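Local coordinates for bromodomain adjacent to zinc finger domain protein 2B (Homo sapiens, PDB 6FI1), which probably reads chromatin by binding the unmodified N-terminal tail of histone H3 through its zinc-binding PHD finger, at residues A[23-28]-A[45-50]; A[15-20]-A[32-37]. All coordinates share one frame; numbering follows the deposited sequence.

Interaction 1 of 2, residues A[23-28]-A[45-50]; sequences LCDGCD and DGDWFC. With ZN (zinc ion), chain D; D3H (~{N}-(4-aminophenyl)-2-azanyl-ethanamide), chain E.
D25 and W48 meet through backbone and side chain alike. D25 N donates to W48 O over 2.8 Å, approaching nearly along the C=O axis, and W48 N returns a weak bond of 3.4 Å to D25 OD2. With CG anti to the carbonyl carbon (chi1 -69°), the D25 carboxylate turns back to the 45-50 segment, where OD2 also lies 2.8 Å from D47 OD1, the two carboxylate planes almost perpendicular. OD2 further accepts a hydrogen bond from amine N2 of the fragment, which gives a second one to L23 O; a positive amine would probably offset the negative charge gathered by the two acids. Without this carboxylate, as with an alanine at D25, the fragment amine would probably keep the L23 carbonyl but lose its acidic partner, and W48 N its weak acceptor. L23 N donates a hydrogen bond to O1, the fragment's amide oxygen, a strand-like pairing consistent with the way PHD fingers take up the H3 tail as an added strand. The same two segments also carry the four-cysteine zinc site of the cross-braced PHD fold: C24, C27 and C50 bind the ion, and C53, in helix 51-57, completes it. C24 belongs both to this site and to the packing against W48. Its SG, 2.4 Å from the zinc, accepts hydrogen bonds from C27 N and, across the contact, from C50 N at 3.4 Å, which probably spreads the thiolate's negative charge. Its CB packs at 4.0 Å against W48 CD1, and the CD1 edge of the indole faces L23 O, which lies near the ring plane.

Interaction 2 of 2, residues A[15-20]-A[32-37]; sequences GDNEEL and HTYCHR. With ZN (zinc ion), chain C; D3H (~{N}-(4-aminophenyl)-2-azanyl-ethanamide), chain E.
The H32 imidazole is gripped at both nitrogens: ND1 binds zinc at 1.9 Å, and NE2 donates to D16 O at 2.9 Å with an N-H...O angle of 160°. The carbonyl oxygen sits in the ring plane, yet seen from D16 the donor stands above the carbonyl plane. Metal and backbone together therefore fix the rotation of the ring, which suits histidine, whose two nitrogens can bind a metal and still donate. The D16 carboxylate stands nearly perpendicular to the imidazole, its OD1 lying towards the same nitrogen. One imidazole face is covered by the hydroxyl of Y34, whose OH lies over the ring centre, 3.0 Å above its plane, while the phenol ring in turn rests one face on H32 CB. This fold-back follows from chi1 of 57°, which places CG between the backbone N and the carbonyl carbon. H32 and C35 form one half of a zinc site of three cysteines and a histidine, with C9 and C12 supplying the other half, the first site of the PHD finger's cross-brace. L20 comes to the Y34 ring from its edge: CD1 approaches CD2 at 3.7 Å, the two side chains crossing at about a right angle. The L20 CB meets T33 OG1 at 3.5 Å, again crosswise. The backbone adds a hydrogen bond from T33 N to L20 O, 2.8 Å long, tying the segment ahead of strand 21-23 to the turn after strand 30-32. In that turn H32 O accepts from both C35 N and H36 N. On the ligand side, E19 O takes a hydrogen bond from the fragment's aryl amine N3.

Interaction 1 is a surface contact and interaction 2 partly buried; both border the two-stranded sheet of 21-23 and 30-32, on opposite sides of the chain's centre. Their segments alternate along the sequence, in keeping with the cross-brace, in which ligand pairs for the two zincs alternate: 23-28 and 45-50 supply three cysteines to one ion, 32-37 a histidine and a cysteine to the other. Each contact has a backbone N-H...O bond, but interaction 1 adds the D25 and D47 acids and an N-H to C24 SG, interaction 2 the H32 bond to D16 O and L20 against T33 and Y34. The fragment spans both, and W48 CZ2 packs on H36 NE2.

Interaction 1 of 2, residues A[23-28]-A[45-50]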
loop_
_atom_site.group_PDB
_atom_site.type_symbol
_atom_site.label_atom_id
_atom_site.label_comp_id
_atom_site.label_asym_id
_atom_site.label_seq_id
_atom_site.Cartn_x
_atom_site.Cartn_y
_atom_site.Cartn_z
ATOM N N LEU A 23 -0.144 -3.037 -1.722
ATOM C CA LEU A 23 -1.219 -3.563 -0.863
ATOM C C LEU A 23 -0.573 -4.028 0.432
ATOM O O LEU A 23 0.292 -4.891 0.399
ATOM C CB LEU A 23 -1.929 -4.742 -1.549
ATOM C CG LEU A 23 -3.308 -5.212 -1.035
ATOM C CD1 LEU A 23 -4.075 -5.902 -2.165
ATOM C CD2 LEU A 23 -3.268 -6.158 0.172
ATOM N N CYS A 24 -0.970 -3.471 1.567
ATOM C CA CYS A 24 -0.421 -3.913 2.854
ATOM C C CYS A 24 -1.035 -5.239 3.239
ATOM O O CYS A 24 -2.246 -5.338 3.334
ATOM C CB CYS A 24 -0.635 -2.886 3.968
ATOM S SG CYS A 24 -0.488 -3.606 5.619
ATOM N N ASP A 25 -0.215 -6.247 3.506
ATOM C CA ASP A 25 -0.744 -7.569 3.881
ATOM C C ASP A 25 -1.215 -7.716 5.309
ATOM O O ASP A 25 -1.742 -8.761 5.661
ATOM C CB ASP A 25 0.267 -8.656 3.566
ATOM C CG ASP A 25 0.445 -8.831 2.092
ATOM O OD1 ASP A 25 -0.486 -9.376 1.439
ATOM O OD2 ASP A 25 1.494 -8.393 1.594
ATOM N N GLY A 26 -1.011 -6.686 6.125
ATOM C CA GLY A 26 -1.639 -6.588 7.430
ATOM C C GLY A 26 -3.108 -6.261 7.299
ATOM O O GLY A 26 -3.966 -7.111 7.557
ATOM N N CYS A 27 -3.366 -5.038 6.848
ATOM C CA CYS A 27 -4.685 -4.414 6.852
ATOM C C CYS A 27 -5.344 -4.305 5.473
ATOM O O CYS A 27 -6.347 -3.613 5.320
ATOM C CB CYS A 27 -4.526 -3.014 7.416
ATOM S SG CYS A 27 -3.521 -1.957 6.359
ATOM N N ASP A 28 -4.757 -4.945 4.465
ATOM C CA ASP A 28 -5.245 -4.887 3.084
ATOM C C ASP A 28 -5.342 -3.505 2.459
ATOM O O ASP A 28 -6.018 -3.375 1.459
ATOM C CB ASP A 28 -6.581 -5.644 2.934
ATOM C CG ASP A 28 -6.403 -7.159 2.941
ATOM O OD1 ASP A 28 -5.270 -7.636 2.655
ATOM O OD2 ASP A 28 -7.406 -7.866 3.217
ATOM N N ASP A 45 10.195 -6.994 -2.647
ATOM C CA ASP A 45 10.418 -8.261 -3.306
ATOM C C ASP A 45 9.332 -9.286 -2.962
ATOM O O ASP A 45 9.008 -10.154 -3.794
ATOM C CB ASP A 45 11.786 -8.790 -2.927
ATOM C CG ASP A 45 12.278 -9.791 -3.901
ATOM O OD1 ASP A 45 12.703 -9.373 -5.001
ATOM O OD2 ASP A 45 12.217 -10.989 -3.568
ATOM N N GLY A 46 8.786 -9.168 -1.745
ATOM C CA GLY A 46 7.772 -10.079 -1.228
ATOM C C GLY A 46 6.639 -9.304 -0.590
ATOM O O GLY A 46 5.915 -8.589 -1.296
ATOM N N ASP A 47 6.527 -9.410 0.744
ATOM C CA ASP A 47 5.380 -8.910 1.514
ATOM C C ASP A 47 5.540 -7.527 2.172
ATOM O O ASP A 47 6.587 -7.193 2.734
ATOM C CB ASP A 47 4.973 -9.942 2.584
ATOM C CG ASP A 47 4.073 -11.044 2.024
ATOM O OD1 ASP A 47 2.980 -10.734 1.500
ATOM O OD2 ASP A 47 4.467 -12.232 2.090
ATOM N N TRP A 48 4.455 -6.755 2.138
ATOM C CA TRP A 48 4.451 -5.354 2.544
ATOM C C TRP A 48 3.617 -5.124 3.811
ATOM O O TRP A 48 2.411 -5.372 3.855
ATOM C CB TRP A 48 3.885 -4.504 1.401
ATOM C CG TRP A 48 3.753 -3.068 1.724
ATOM C CD1 TRP A 48 2.613 -2.306 1.743
ATOM C CD2 TRP A 48 4.809 -2.219 2.096
ATOM N NE1 TRP A 48 2.913 -1.021 2.107
ATOM C CE2 TRP A 48 4.261 -0.946 2.333
ATOM C CE3 TRP A 48 6.183 -2.408 2.249
ATOM C CZ2 TRP A 48 5.045 0.127 2.717
ATOM C CZ3 TRP A 48 6.951 -1.357 2.615
ATOM C CH2 TRP A 48 6.396 -0.101 2.845
ATOM N N PHE A 49 4.261 -4.642 4.851
ATOM C CA PHE A 49 3.526 -4.191 5.989
ATOM C C PHE A 49 3.638 -2.686 6.032
ATOM O O PHE A 49 4.745 -2.134 5.987
ATOM C CB PHE A 49 4.029 -4.884 7.215
ATOM C CG PHE A 49 3.769 -6.359 7.184
ATOM C CD1 PHE A 49 2.524 -6.873 7.562
ATOM C CD2 PHE A 49 4.753 -7.252 6.740
ATOM C CE1 PHE A 49 2.281 -8.246 7.524
ATOM C CE2 PHE A 49 4.507 -8.615 6.713
ATOM C CZ PHE A 49 3.268 -9.109 7.103
ATOM N N CYS A 50 2.463 -2.049 6.063
ATOM C CA CYS A 50 2.324 -0.605 6.023
ATOM C C CYS A 50 2.886 -0.038 7.318
ATOM O O CYS A 50 3.004 -0.759 8.314
ATOM C CB CYS A 50 0.857 -0.173 5.854
ATOM S SG CYS A 50 -0.133 -0.154 7.367
HETATM ZN ZN ZN D . -1.369 -2.116 7.222
HETATM C C4 D3H E . 4.161 -5.752 -4.691
HETATM C C5 D3H E . 3.486 -4.630 -5.229
HETATM C C6 D3H E . 3.771 -4.162 -6.510
HETATM C C7 D3H E . 2.946 -5.997 -2.624
HETATM C C8 D3H E . 2.964 -6.823 -1.313
HETATM N N1 D3H E . 3.970 -6.311 -3.470
HETATM N N2 D3H E . 1.607 -6.985 -0.752
HETATM C C3 D3H E . 5.129 -6.371 -5.490
HETATM N N3 D3H E . 5.045 -4.371 -8.502
HETATM C C2 D3H E . 5.423 -5.896 -6.767
HETATM C C1 D3H E . 4.745 -4.800 -7.282
HETATM O O1 D3H E . 2.047 -5.167 -2.812
#

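Interaction 2 of 2, residues A[15-20]-A[32-37]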
loop_
_atom_site.group_PDB
_atom_site.type_symbol
_atom_site.label_atom_id
_atom_site.label_comp_id
_atom_site.label_asym_id
_atom_site.label_seq_id
_atom_site.Cartn_x
_atom_site.Cartn_y
_atom_site.Cartn_z
ATOM N N GLY A 15 -6.848 4.007 -7.985
ATOM C CA GLY A 15 -6.392 2.625 -8.141
ATOM C C GLY A 15 -5.508 2.402 -9.350
ATOM O O GLY A 15 -5.140 1.265 -9.624
ATOM N N ASP A 16 -5.131 3.469 -10.060
ATOM C CA ASP A 16 -4.254 3.335 -11.229
ATOM C C ASP A 16 -2.804 2.947 -10.844
ATOM O O ASP A 16 -2.483 2.807 -9.697
ATOM C CB ASP A 16 -4.269 4.629 -12.023
ATOM C CG ASP A 16 -3.423 5.695 -11.389
ATOM O OD1 ASP A 16 -3.335 5.679 -10.146
ATOM O OD2 ASP A 16 -2.840 6.539 -12.120
ATOM N N ASN A 17 -1.931 2.784 -11.821
ATOM C CA ASN A 17 -0.552 2.332 -11.598
ATOM C C ASN A 17 -0.381 1.157 -10.648
ATOM O O ASN A 17 0.579 1.091 -9.890
ATOM C CB ASN A 17 0.327 3.494 -11.160
ATOM C CG ASN A 17 0.358 4.606 -12.174
ATOM O OD1 ASN A 17 -0.107 5.714 -11.894
ATOM N ND2 ASN A 17 0.912 4.324 -13.363
ATOM N N GLU A 18 -1.285 0.200 -10.743
ATOM C CA GLU A 18 -1.206 -1.052 -9.998
ATOM C C GLU A 18 0.217 -1.615 -9.751
ATOM O O GLU A 18 0.489 -2.085 -8.657
ATOM C CB GLU A 18 -2.132 -2.101 -10.662
ATOM C CG GLU A 18 -3.592 -2.011 -10.182
ATOM C CD GLU A 18 -4.617 -2.707 -11.095
ATOM O OE1 GLU A 18 -5.297 -3.665 -10.632
ATOM O OE2 GLU A 18 -4.758 -2.288 -12.272
ATOM N N GLU A 19 1.124 -1.559 -10.724
ATOM C CA GLU A 19 2.516 -2.000 -10.474
ATOM C C GLU A 19 3.265 -1.238 -9.347
ATOM O O GLU A 19 4.198 -1.776 -8.738
ATOM C CB GLU A 19 3.387 -1.972 -11.743
ATOM C CG GLU A 19 4.829 -2.374 -11.403
ATOM C CD GLU A 19 5.729 -2.692 -12.568
ATOM O OE1 GLU A 19 5.223 -2.868 -13.694
ATOM O OE2 GLU A 19 6.957 -2.764 -12.322
ATOM N N LEU A 20 2.891 0.006 -9.088
ATOM C CA LEU A 20 3.504 0.755 -7.987
ATOM C C LEU A 20 2.605 0.888 -6.765
ATOM O O LEU A 20 2.832 1.732 -5.913
ATOM C CB LEU A 20 3.899 2.135 -8.487
ATOM C CG LEU A 20 4.936 2.232 -9.604
ATOM C CD1 LEU A 20 5.111 3.711 -9.900
ATOM C CD2 LEU A 20 6.279 1.588 -9.262
ATOM N N HIS A 32 0.394 3.968 -3.204
ATOM C CA HIS A 32 1.398 4.071 -4.271
ATOM C C HIS A 32 2.736 4.367 -3.655
ATOM O O HIS A 32 2.821 5.128 -2.677
ATOM C CB HIS A 32 1.116 5.246 -5.175
ATOM C CG HIS A 32 -0.090 5.081 -6.005
ATOM N ND1 HIS A 32 -1.109 5.997 -5.999
ATOM C CD2 HIS A 32 -0.427 4.127 -6.907
ATOM C CE1 HIS A 32 -2.041 5.604 -6.851
ATOM N NE2 HIS A 32 -1.641 4.480 -7.428
ATOM N N THR A 33 3.780 3.797 -4.235
ATOM C CA THR A 33 5.140 4.044 -3.765
ATOM C C THR A 33 5.435 5.552 -3.808
ATOM O O THR A 33 6.091 6.123 -2.934
ATOM C CB THR A 33 6.179 3.327 -4.655
ATOM O OG1 THR A 33 5.864 3.544 -6.023
ATOM C CG2 THR A 33 6.207 1.860 -4.427
ATOM N N TYR A 34 4.977 6.185 -4.874
ATOM C CA TYR A 34 5.239 7.610 -5.102
ATOM C C TYR A 34 4.397 8.534 -4.182
ATOM O O TYR A 34 4.725 9.708 -4.025
ATOM C CB TYR A 34 5.075 7.961 -6.597
ATOM C CG TYR A 34 3.716 7.635 -7.219
ATOM C CD1 TYR A 34 2.634 8.515 -7.099
ATOM C CD2 TYR A 34 3.510 6.442 -7.916
ATOM C CE1 TYR A 34 1.417 8.218 -7.645
ATOM C CE2 TYR A 34 2.280 6.139 -8.481
ATOM C CZ TYR A 34 1.242 7.029 -8.356
ATOM O OH TYR A 34 0.009 6.739 -8.930
ATOM N N CYS A 35 3.326 8.017 -3.600
ATOM C CA CYS A 35 2.516 8.766 -2.631
ATOM C C CYS A 35 3.071 8.713 -1.222
ATOM O O CYS A 35 2.816 9.583 -0.405
ATOM C CB CYS A 35 1.062 8.290 -2.659
ATOM S SG CYS A 35 0.235 8.873 -4.156
ATOM N N HIS A 36 3.828 7.683 -0.944
ATOM C CA HIS A 36 4.524 7.559 0.317
ATOM C C HIS A 36 5.477 8.706 0.574
ATOM O O HIS A 36 6.171 9.166 -0.357
ATOM C CB HIS A 36 5.325 6.261 0.317
ATOM C CG HIS A 36 5.184 5.505 1.573
ATOM N ND1 HIS A 36 6.006 5.710 2.659
ATOM C CD2 HIS A 36 4.272 4.583 1.943
ATOM C CE1 HIS A 36 5.623 4.915 3.640
ATOM N NE2 HIS A 36 4.581 4.214 3.230
ATOM N N ARG A 37 5.472 9.189 1.818
ATOM C CA ARG A 37 6.525 10.049 2.333
ATOM C C ARG A 37 7.070 9.304 3.541
ATOM O O ARG A 37 6.315 8.994 4.451
ATOM C CB ARG A 37 5.973 11.396 2.730
HETATM ZN ZN ZN C . -1.362 7.278 -4.603
HETATM C C4 D3H E . 4.161 -5.752 -4.691
HETATM C C5 D3H E . 3.486 -4.630 -5.229
HETATM C C6 D3H E . 3.771 -4.162 -6.510
HETATM C C7 D3H E . 2.946 -5.997 -2.624
HETATM C C8 D3H E . 2.964 -6.823 -1.313
HETATM N N1 D3H E . 3.970 -6.311 -3.470
HETATM N N2 D3H E . 1.607 -6.985 -0.752
HETATM C C3 D3H E . 5.129 -6.371 -5.490
HETATM N N3 D3H E . 5.045 -4.371 -8.502
HETATM C C2 D3H E . 5.423 -5.896 -6.767
HETATM C C1 D3H E . 4.745 -4.800 -7.282
HETATM O O1 D3H E . 2.047 -5.167 -2.812
#